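Local coordinates for protein alginate lyase (Bacteroides ovatus, PDB 3NNB) that probably depolymerises the polysaccharide alginate by beta-elimination, leaving unsaturated uronic acid ends, at residues 343-348 and 367-372; 148-153 and 161-166; 246-251 and 295-300. All blocks are in the same frame, centred on the assembly; numbering follows the deposited sequence.

Interaction 1 (343-348 and 367-372); sequences ACWILR and RETPAN
R367, where the chain leaves helical geometry at the end of helix 359-366, lays its whole length against C344 and W345 of helix 336-351. Its backbone N lies 3.7 Å from C344 SG, and its CB rests on C344 CB at 4.0 Å. From there the side chain runs out extended and then turns about the CG-CD bond (chi3 -69°), which brings the guanidinium back toward the helix backbone. On the way CD passes just outside the rim of the indole, 3.6 Å from W345 CZ2, and NE comes over the face near that rim. R367 CZ stands 4.6 Å from the centroid of the W345 six-membered ring and only 11° off the ring normal, which establishes a cation-pi contact; the two planes are tilted rather than stacked flat. At the tip, R367 NH2 gives a hydrogen bond to C344 O at 2.9 Å, from above the carbonyl plane. The helical N-H of R348 reaches the same oxygen from the opposite face, so two donors grip it. R367 NH1 comes within 3.5 Å of R348 NH2, a like-charge approach probably offset by E360, whose two carboxylate oxygens form salt bridges with R348 NE and R367 NH1.

Two residues further on, T369 meets the edge of the indole that R367 covers on one face. W345 NE1 donates to T369 OG1 over 2.9 Å, nearly straight at 173°, with the oxygen in the ring plane. E341 OE2 also bonds this hydroxyl, which gives OG1 a second partner. Indole rotation is thereby restrained at both edge and face. The geometry is that of a helix-to-loop junction, a tryptophan covered on one face by a cation and bonded at its edge to a hydroxyl, fastening the C-terminal tail to the alpha/alpha helical body expected of this clan of lyases.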
loop_
_atom_site.group_PDB
_atom_site.type_symbol
_atom_site.label_atom_id
_atom_site.label_comp_id
_atom_site.label_asym_id
_atom_site.label_seq_id
_atom_site.Cartn_x
_atom_site.Cartn_y
_atom_site.Cartn_z
ATOM N N ALA A 343 -3.287 6.999 -13.227
ATOM C CA ALA A 343 -4.693 6.877 -13.608
ATOM C C ALA A 343 -4.898 5.833 -14.715
ATOM O O ALA A 343 -5.869 5.112 -14.712
ATOM C CB ALA A 343 -5.238 8.237 -14.024
ATOM N N CYS A 344 -3.983 5.806 -15.700
ATOM C CA CYS A 344 -4.058 4.844 -16.787
ATOM C C CYS A 344 -3.941 3.387 -16.278
ATOM O O CYS A 344 -4.532 2.452 -16.881
ATOM C CB CYS A 344 -2.933 5.125 -17.795
ATOM S SG CYS A 344 -3.155 6.674 -18.712
ATOM N N TRP A 345 -3.174 3.191 -15.191
ATOM C CA TRP A 345 -3.059 1.877 -14.569
ATOM C C TRP A 345 -4.226 1.566 -13.629
ATOM O O TRP A 345 -4.593 0.408 -13.486
ATOM C CB TRP A 345 -1.688 1.708 -13.913
ATOM C CG TRP A 345 -0.679 1.575 -14.972
ATOM C CD1 TRP A 345 0.093 2.550 -15.498
ATOM C CD2 TRP A 345 -0.364 0.369 -15.705
ATOM N NE1 TRP A 345 0.856 2.039 -16.528
ATOM C CE2 TRP A 345 0.616 0.700 -16.645
ATOM C CE3 TRP A 345 -0.808 -0.953 -15.636
ATOM C CZ2 TRP A 345 1.151 -0.247 -17.524
ATOM C CZ3 TRP A 345 -0.286 -1.875 -16.515
ATOM C CH2 TRP A 345 0.677 -1.519 -17.447
ATOM N N ILE A 346 -4.856 2.575 -13.025
ATOM C CA ILE A 346 -6.157 2.356 -12.406
ATOM C C ILE A 346 -7.117 1.730 -13.426
ATOM O O ILE A 346 -7.874 0.805 -13.080
ATOM C CB ILE A 346 -6.722 3.685 -11.795
ATOM C CG1 ILE A 346 -5.877 4.130 -10.577
ATOM C CG2 ILE A 346 -8.201 3.583 -11.410
ATOM C CD1 ILE A 346 -5.897 3.189 -9.324
ATOM N N LEU A 347 -7.118 2.256 -14.663
ATOM C CA LEU A 347 -8.014 1.764 -15.695
ATOM C C LEU A 347 -7.718 0.319 -16.120
ATOM O O LEU A 347 -8.632 -0.473 -16.265
ATOM C CB LEU A 347 -8.018 2.690 -16.904
ATOM C CG LEU A 347 -8.637 4.056 -16.668
ATOM C CD1 LEU A 347 -8.678 4.786 -17.991
ATOM C CD2 LEU A 347 -10.044 3.979 -16.056
ATOM N N ARG A 348 -6.438 -0.029 -16.238
ATOM C CA ARG A 348 -6.044 -1.442 -16.431
ATOM C C ARG A 348 -6.610 -2.347 -15.349
ATOM O O ARG A 348 -7.198 -3.386 -15.630
ATOM C CB ARG A 348 -4.520 -1.534 -16.405
ATOM C CG ARG A 348 -3.924 -2.933 -16.375
ATOM C CD ARG A 348 -4.201 -3.795 -17.616
ATOM N NE ARG A 348 -3.608 -3.257 -18.836
ATOM C CZ ARG A 348 -2.383 -3.517 -19.310
ATOM N NH1 ARG A 348 -1.527 -4.316 -18.689
ATOM N NH2 ARG A 348 -1.995 -2.949 -20.431
ATOM N N ARG A 367 -1.420 6.157 -21.918
ATOM C CA ARG A 367 -0.299 5.614 -21.140
ATOM C C ARG A 367 1.003 5.644 -21.967
ATOM O O ARG A 367 0.950 5.292 -23.141
ATOM C CB ARG A 367 -0.672 4.148 -20.911
ATOM C CG ARG A 367 0.175 3.359 -20.011
ATOM C CD ARG A 367 -0.276 1.924 -20.015
ATOM N NE ARG A 367 -1.579 1.749 -19.383
ATOM C CZ ARG A 367 -2.589 1.035 -19.911
ATOM N NH1 ARG A 367 -2.429 0.423 -21.100
ATOM N NH2 ARG A 367 -3.768 0.927 -19.249
ATOM N N GLU A 368 2.127 6.061 -21.361
ATOM C CA GLU A 368 3.445 6.026 -22.017
ATOM C C GLU A 368 4.442 5.142 -21.253
ATOM O O GLU A 368 5.661 5.250 -21.422
ATOM C CB GLU A 368 3.995 7.449 -22.159
ATOM C CG GLU A 368 3.254 8.256 -23.220
ATOM C CD GLU A 368 3.816 9.652 -23.383
ATOM O OE1 GLU A 368 4.043 10.337 -22.349
ATOM O OE2 GLU A 368 4.021 10.057 -24.548
ATOM N N THR A 369 3.925 4.227 -20.454
ATOM C CA THR A 369 4.733 3.370 -19.589
ATOM C C THR A 369 5.712 2.489 -20.375
ATOM O O THR A 369 5.292 1.633 -21.119
ATOM C CB THR A 369 3.761 2.538 -18.707
ATOM O OG1 THR A 369 2.845 3.439 -18.071
ATOM C CG2 THR A 369 4.465 1.754 -17.589
ATOM N N PRO A 370 7.035 2.670 -20.160
ATOM C CA PRO A 370 8.002 1.789 -20.869
ATOM C C PRO A 370 7.782 0.307 -20.594
ATOM O O PRO A 370 7.325 -0.079 -19.493
ATOM C CB PRO A 370 9.352 2.241 -20.309
ATOM C CG PRO A 370 9.130 3.658 -19.935
ATOM C CD PRO A 370 7.731 3.707 -19.376
ATOM N N ALA A 371 8.120 -0.504 -21.592
ATOM C CA ALA A 371 7.789 -1.925 -21.581
ATOM C C ALA A 371 8.475 -2.689 -20.453
ATOM O O ALA A 371 8.012 -3.763 -20.077
ATOM C CB ALA A 371 8.150 -2.587 -22.960
ATOM N N ASN A 372 9.576 -2.156 -19.930
ATOM C CA ASN A 372 10.323 -2.832 -18.867
ATOM C C ASN A 372 9.822 -2.513 -17.418
ATOM O O ASN A 372 10.358 -3.046 -16.462
ATOM C CB ASN A 372 11.822 -2.512 -18.961
ATOM C CG ASN A 372 12.092 -1.055 -18.591
ATOM O OD1 ASN A 372 11.419 -0.178 -19.118
ATOM N ND2 ASN A 372 12.993 -0.803 -17.652
#

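Interaction 2 (148-153 and 161-166); sequences YGQTIP and RGAGMI
Q150 reaches across from the corner of strand 148-151 and lays its side chain along the residues from R161 to I166. Its CB is 3.8 Å from R161 NE, at the edge of the guanidinium and near its plane. CG comes next, resting on the backbone of G164 at 3.8 Å from its CA. CD passes the A163 carbonyl, and there the amide splits its contacts. OE1 accepts from R161 NH2 at 2.9 Å, a weak bond, its N-H...O angle only 125°; the amide and guanidinium planes stand 55° apart. NE2 turns the other way, to 3.6 Å from I166 CG2, and its hydrogen bond goes to D167 OD1.

Behind this side chain the two backbones come very close, G149 and G164 having their CA atoms 4.0 Å apart. A CB on G164 would collide with the carbonyl carbon of G149. R161 N donates to G149 O at 2.9 Å, tying the start of 161-166 to the corner. The R161 CG sits between backbone N and carbonyl carbon (chi1 60°), and from there the extended chain carries NE to a weak bond with Q150 O at 3.1 Å. One face of the guanidinium receives I152 CD1, 3.7 Å from CZ; the opposite face receives A163 CB.

A leucine in place of R161 would probably leave Q150 O and OE1 without these donors and the I152 and A163 methyls without the flat group between them. R161 NH2 also bonds a bound citrate, probably from the crystallisation liquor. An arginine lightly held by two neutral oxygens through weak bonds and sandwiched between methyls, with a carboxylate-bearing molecule at its tip, is consistent with a pocket suited to anions, possibly the uronate groups of alginate.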
loop_
_atom_site.group_PDB
_atom_site.type_symbol
_atom_site.label_atom_id
_atom_site.label_comp_id
_atom_site.label_asym_id
_atom_site.label_seq_id
_atom_site.Cartn_x
_atom_site.Cartn_y
_atom_site.Cartn_z
ATOM N N TYR A 148 3.310 4.877 18.085
ATOM C CA TYR A 148 4.082 6.094 17.824
ATOM C C TYR A 148 4.231 6.388 16.330
ATOM O O TYR A 148 5.172 7.028 15.921
ATOM C CB TYR A 148 5.409 6.058 18.576
ATOM C CG TYR A 148 5.163 6.012 20.085
ATOM C CD1 TYR A 148 4.888 7.189 20.787
ATOM C CD2 TYR A 148 5.127 4.812 20.780
ATOM C CE1 TYR A 148 4.599 7.156 22.156
ATOM C CE2 TYR A 148 4.830 4.778 22.122
ATOM C CZ TYR A 148 4.594 5.958 22.824
ATOM O OH TYR A 148 4.280 5.923 24.196
ATOM N N GLY A 149 3.282 5.873 15.533
ATOM C CA GLY A 149 3.206 6.204 14.108
ATOM C C GLY A 149 2.717 7.633 13.931
ATOM O O GLY A 149 1.698 8.023 14.502
ATOM N N GLN A 150 3.418 8.379 13.091
ATOM C CA GLN A 150 3.091 9.787 12.795
ATOM C C GLN A 150 2.834 10.684 13.998
ATOM O O GLN A 150 1.813 11.389 14.110
ATOM C CB GLN A 150 1.990 9.904 11.743
ATOM C CG GLN A 150 2.419 9.372 10.414
ATOM C CD GLN A 150 1.477 9.731 9.297
ATOM O OE1 GLN A 150 0.782 10.770 9.350
ATOM N NE2 GLN A 150 1.441 8.881 8.260
ATOM N N THR A 151 3.795 10.619 14.911
ATOM C CA THR A 151 4.028 11.695 15.895
ATOM C C THR A 151 4.236 13.012 15.191
ATOM O O THR A 151 4.661 13.061 14.023
ATOM C CB THR A 151 5.301 11.416 16.750
ATOM O OG1 THR A 151 6.493 11.529 15.951
ATOM C CG2 THR A 151 5.230 10.055 17.480
ATOM N N ILE A 152 3.942 14.094 15.886
ATOM C CA ILE A 152 4.117 15.424 15.337
ATOM C C ILE A 152 4.742 16.265 16.450
ATOM O O ILE A 152 4.186 16.369 17.532
ATOM C CB ILE A 152 2.826 16.086 14.911
ATOM C CG1 ILE A 152 2.058 15.270 13.867
ATOM C CG2 ILE A 152 3.128 17.531 14.411
ATOM C CD1 ILE A 152 0.589 15.741 13.671
ATOM N N PRO A 153 5.904 16.867 16.186
ATOM C CA PRO A 153 6.571 17.710 17.183
ATOM C C PRO A 153 5.666 18.790 17.740
ATOM O O PRO A 153 5.060 19.562 16.992
ATOM C CB PRO A 153 7.735 18.299 16.392
ATOM C CG PRO A 153 8.084 17.204 15.438
ATOM C CD PRO A 153 6.724 16.745 14.978
ATOM N N ARG A 161 -0.605 8.663 16.192
ATOM C CA ARG A 161 -1.995 8.895 15.891
ATOM C C ARG A 161 -2.475 7.881 14.852
ATOM O O ARG A 161 -1.677 7.203 14.235
ATOM C CB ARG A 161 -2.233 10.332 15.428
ATOM C CG ARG A 161 -1.485 10.671 14.215
ATOM C CD ARG A 161 -1.622 12.117 13.781
ATOM N NE ARG A 161 -0.787 12.298 12.613
ATOM C CZ ARG A 161 -1.056 13.111 11.591
ATOM N NH1 ARG A 161 -2.126 13.906 11.627
ATOM N NH2 ARG A 161 -0.244 13.153 10.545
ATOM N N GLY A 162 -3.781 7.768 14.685
ATOM C CA GLY A 162 -4.305 6.786 13.762
ATOM C C GLY A 162 -3.652 6.829 12.378
ATOM O O GLY A 162 -3.385 5.774 11.805
ATOM N N ALA A 163 -3.424 8.059 11.849
ATOM C CA ALA A 163 -2.835 8.273 10.526
ATOM C C ALA A 163 -1.567 7.482 10.299
ATOM O O ALA A 163 -1.247 7.168 9.173
ATOM C CB ALA A 163 -2.586 9.773 10.295
ATOM N N GLY A 164 -0.815 7.176 11.358
ATOM C CA GLY A 164 0.383 6.326 11.217
ATOM C C GLY A 164 0.157 4.958 10.621
ATOM O O GLY A 164 1.099 4.356 10.061
HETATM N N MSE A 165 -1.074 4.465 10.705
HETATM C CA MSE A 165 -1.422 3.164 10.102
HETATM C C MSE A 165 -1.110 3.137 8.612
HETATM O O MSE A 165 -0.752 2.091 8.070
HETATM C CB MSE A 165 -2.897 2.816 10.332
HETATM C CG MSE A 165 -3.196 2.174 11.679
HETATM SE SE MSE A 165 -2.391 0.431 11.893
HETATM C CE MSE A 165 -2.983 -0.370 10.245
ATOM N N ILE A 166 -1.257 4.266 7.925
ATOM C CA ILE A 166 -1.008 4.288 6.482
ATOM C C ILE A 166 0.451 3.921 6.173
ATOM O O ILE A 166 0.746 3.460 5.072
ATOM C CB ILE A 166 -1.452 5.648 5.830
ATOM C CG1 ILE A 166 -1.809 5.482 4.345
ATOM C CG2 ILE A 166 -0.354 6.753 5.982
ATOM C CD1 ILE A 166 -3.069 4.686 4.076
#

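Interaction 3 (246-251 and 295-300); sequences TIQEFP and LGQDIY
I299 pushes its CD1 methyl to 3.3 Å from I247 O, a backbone oxygen in the middle of helix 240-258. A likely reason lies four residues along: P251 has no N-H to return to that carbonyl, and the helix kinks there. F250 N bonds the oxygen instead, and the methyl takes a place beside it. The same CD1 packs on P251 CG at 3.6 Å, meeting the pyrrolidine ring roughly at right angles. The two branches of I299 divide the work. With CG1 anti to its own carbonyl carbon (chi1 -70°), the CD1 branch faces the kink, while CG2 touches the F250 ring 4.0 Å from its CD2.

I247 supplies the other half of the apolar surface. Its CG2 methyl lies 3.8 Å from I299 CD1 and 3.6 Å from Q297 CB, so it is shared by two residues of the loop. Its CD1 goes the other way, meeting L295 CD1 at 3.6 Å. A292 of helix 274-293 touches both I247 and I299, so helix 274-293 backs both isoleucines.

At the outer margin the contact becomes polar. Q248 NE2 points almost straight at Q297 OE1 (176°), but at 3.5 Å the bond is weak, and the two amides are well twisted against each other. The Q297 amide is better anchored within its own loop, where NE2 donates to L295 O from above the carbonyl plane while that oxygen stays in the amide plane.

The loop begins with a Schellman motif. G296, at positive phi, is the C-prime residue that ends helix 274-293, Q297 N bonds A292 O, and D298 then centres an inverse gamma turn. This is a helix C-cap loop packed on a proline-kinked neighbouring helix, in an all-alpha lyase framework.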
loop_
_atom_site.group_PDB
_atom_site.type_symbol
_atom_site.label_atom_id
_atom_site.label_comp_id
_atom_site.label_asym_id
_atom_site.label_seq_id
_atom_site.Cartn_x
_atom_site.Cartn_y
_atom_site.Cartn_z
ATOM N N THR A 246 -15.187 -7.840 7.601
ATOM C CA THR A 246 -14.681 -6.532 7.192
ATOM C C THR A 246 -15.079 -6.270 5.732
ATOM O O THR A 246 -15.487 -5.169 5.366
ATOM C CB THR A 246 -13.154 -6.460 7.413
ATOM O OG1 THR A 246 -12.872 -6.815 8.767
ATOM C CG2 THR A 246 -12.613 -5.033 7.135
ATOM N N ILE A 247 -14.979 -7.298 4.910
ATOM C CA ILE A 247 -15.416 -7.208 3.493
ATOM C C ILE A 247 -16.903 -6.920 3.371
ATOM O O ILE A 247 -17.331 -6.038 2.613
ATOM C CB ILE A 247 -15.041 -8.477 2.716
ATOM C CG1 ILE A 247 -13.499 -8.571 2.566
ATOM C CG2 ILE A 247 -15.706 -8.504 1.311
ATOM C CD1 ILE A 247 -12.962 -9.925 2.081
ATOM N N GLN A 248 -17.714 -7.667 4.113
ATOM C CA GLN A 248 -19.159 -7.517 4.006
ATOM C C GLN A 248 -19.642 -6.162 4.450
ATOM O O GLN A 248 -20.591 -5.648 3.881
ATOM C CB GLN A 248 -19.858 -8.678 4.726
ATOM C CG GLN A 248 -19.665 -9.959 3.859
ATOM C CD GLN A 248 -20.081 -11.250 4.517
ATOM O OE1 GLN A 248 -20.374 -11.298 5.714
ATOM N NE2 GLN A 248 -20.060 -12.326 3.733
ATOM N N GLU A 249 -18.950 -5.554 5.404
ATOM C CA GLU A 249 -19.288 -4.225 5.889
ATOM C C GLU A 249 -18.718 -3.070 5.061
ATOM O O GLU A 249 -19.135 -1.905 5.216
ATOM C CB GLU A 249 -18.852 -4.082 7.341
ATOM C CG GLU A 249 -19.596 -5.023 8.242
ATOM C CD GLU A 249 -19.199 -4.898 9.706
ATOM O OE1 GLU A 249 -18.304 -4.104 10.075
ATOM O OE2 GLU A 249 -19.827 -5.617 10.491
ATOM N N PHE A 250 -17.767 -3.390 4.176
ATOM C CA PHE A 250 -16.987 -2.369 3.466
ATOM C C PHE A 250 -17.823 -1.450 2.540
ATOM O O PHE A 250 -17.632 -0.238 2.561
ATOM C CB PHE A 250 -15.807 -3.055 2.762
ATOM C CG PHE A 250 -14.868 -2.154 2.009
ATOM C CD1 PHE A 250 -13.760 -1.581 2.651
ATOM C CD2 PHE A 250 -15.028 -1.949 0.650
ATOM C CE1 PHE A 250 -12.863 -0.826 1.946
ATOM C CE2 PHE A 250 -14.140 -1.184 -0.047
ATOM C CZ PHE A 250 -13.034 -0.666 0.599
ATOM N N PRO A 251 -18.793 -1.989 1.804
ATOM C CA PRO A 251 -19.546 -1.053 0.927
ATOM C C PRO A 251 -20.262 0.036 1.695
ATOM O O PRO A 251 -20.102 1.224 1.372
ATOM C CB PRO A 251 -20.520 -1.992 0.189
ATOM C CG PRO A 251 -19.708 -3.304 0.110
ATOM C CD PRO A 251 -19.115 -3.402 1.474
ATOM N N LEU A 295 -12.309 -14.519 -2.144
ATOM C CA LEU A 295 -13.265 -15.101 -1.260
ATOM C C LEU A 295 -14.672 -15.107 -1.906
ATOM O O LEU A 295 -15.630 -15.355 -1.219
ATOM C CB LEU A 295 -13.308 -14.325 0.061
ATOM C CG LEU A 295 -12.028 -14.216 0.885
ATOM C CD1 LEU A 295 -12.302 -13.444 2.167
ATOM C CD2 LEU A 295 -11.470 -15.582 1.174
ATOM N N GLY A 296 -14.772 -14.797 -3.190
ATOM C CA GLY A 296 -16.052 -14.783 -3.890
ATOM C C GLY A 296 -17.013 -13.679 -3.508
ATOM O O GLY A 296 -18.218 -13.788 -3.726
ATOM N N GLN A 297 -16.474 -12.596 -2.948
ATOM C CA GLN A 297 -17.239 -11.436 -2.544
ATOM C C GLN A 297 -17.108 -10.307 -3.578
ATOM O O GLN A 297 -16.002 -9.883 -3.939
ATOM C CB GLN A 297 -16.802 -10.944 -1.164
ATOM C CG GLN A 297 -16.776 -12.039 -0.089
ATOM C CD GLN A 297 -18.139 -12.652 0.114
ATOM O OE1 GLN A 297 -19.085 -11.942 0.435
ATOM N NE2 GLN A 297 -18.264 -13.970 -0.137
ATOM N N ASP A 298 -18.237 -9.864 -4.108
ATOM C CA ASP A 298 -18.226 -8.892 -5.207
ATOM C C ASP A 298 -18.317 -7.478 -4.621
ATOM O O ASP A 298 -19.384 -6.898 -4.550
ATOM C CB ASP A 298 -19.394 -9.150 -6.145
ATOM C CG ASP A 298 -19.322 -8.302 -7.404
ATOM O OD1 ASP A 298 -18.470 -7.362 -7.478
ATOM O OD2 ASP A 298 -20.123 -8.549 -8.321
ATOM N N ILE A 299 -17.175 -6.933 -4.225
ATOM C CA ILE A 299 -17.108 -5.550 -3.765
ATOM C C ILE A 299 -17.184 -4.598 -4.975
ATOM O O ILE A 299 -17.804 -3.529 -4.905
ATOM C CB ILE A 299 -15.814 -5.335 -2.980
ATOM C CG1 ILE A 299 -15.886 -6.077 -1.641
ATOM C CG2 ILE A 299 -15.464 -3.820 -2.804
ATOM C CD1 ILE A 299 -16.985 -5.526 -0.679
ATOM N N TYR A 300 -16.578 -4.980 -6.098
ATOM C CA TYR A 300 -16.486 -4.055 -7.231
ATOM C C TYR A 300 -17.861 -3.515 -7.660
ATOM O O TYR A 300 -18.005 -2.324 -7.918
ATOM C CB TYR A 300 -15.790 -4.692 -8.433
ATOM C CG TYR A 300 -15.564 -3.730 -9.565
ATOM C CD1 TYR A 300 -16.515 -3.542 -10.541
ATOM C CD2 TYR A 300 -14.377 -2.965 -9.652
ATOM C CE1 TYR A 300 -16.290 -2.637 -11.582
ATOM C CE2 TYR A 300 -14.159 -2.073 -10.636
ATOM C CZ TYR A 300 -15.124 -1.885 -11.603
ATOM O OH TYR A 300 -14.888 -0.999 -12.609
#

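Overall arrangement
From the N terminus, interaction 2 closes first: 148-153 meets 161-166 across a short loop with neither helix nor strand, tying strand 148-151 to the approach to helix 171-180. Interaction 3 follows, closing a much longer, largely helical excursion that brings the loop after helix 274-293 back to helix 240-258. Interaction 1 comes last, binding helix 336-351 to the loop after helix 359-366. The three loops run in series; none nests in or crosses another. None of the contacts touches another: interactions 1 and 2 lie on opposite sides of the chain's centre, their centres 32 Å apart, whereas interactions 1 and 3 approach to about 7 Å between nearest atoms.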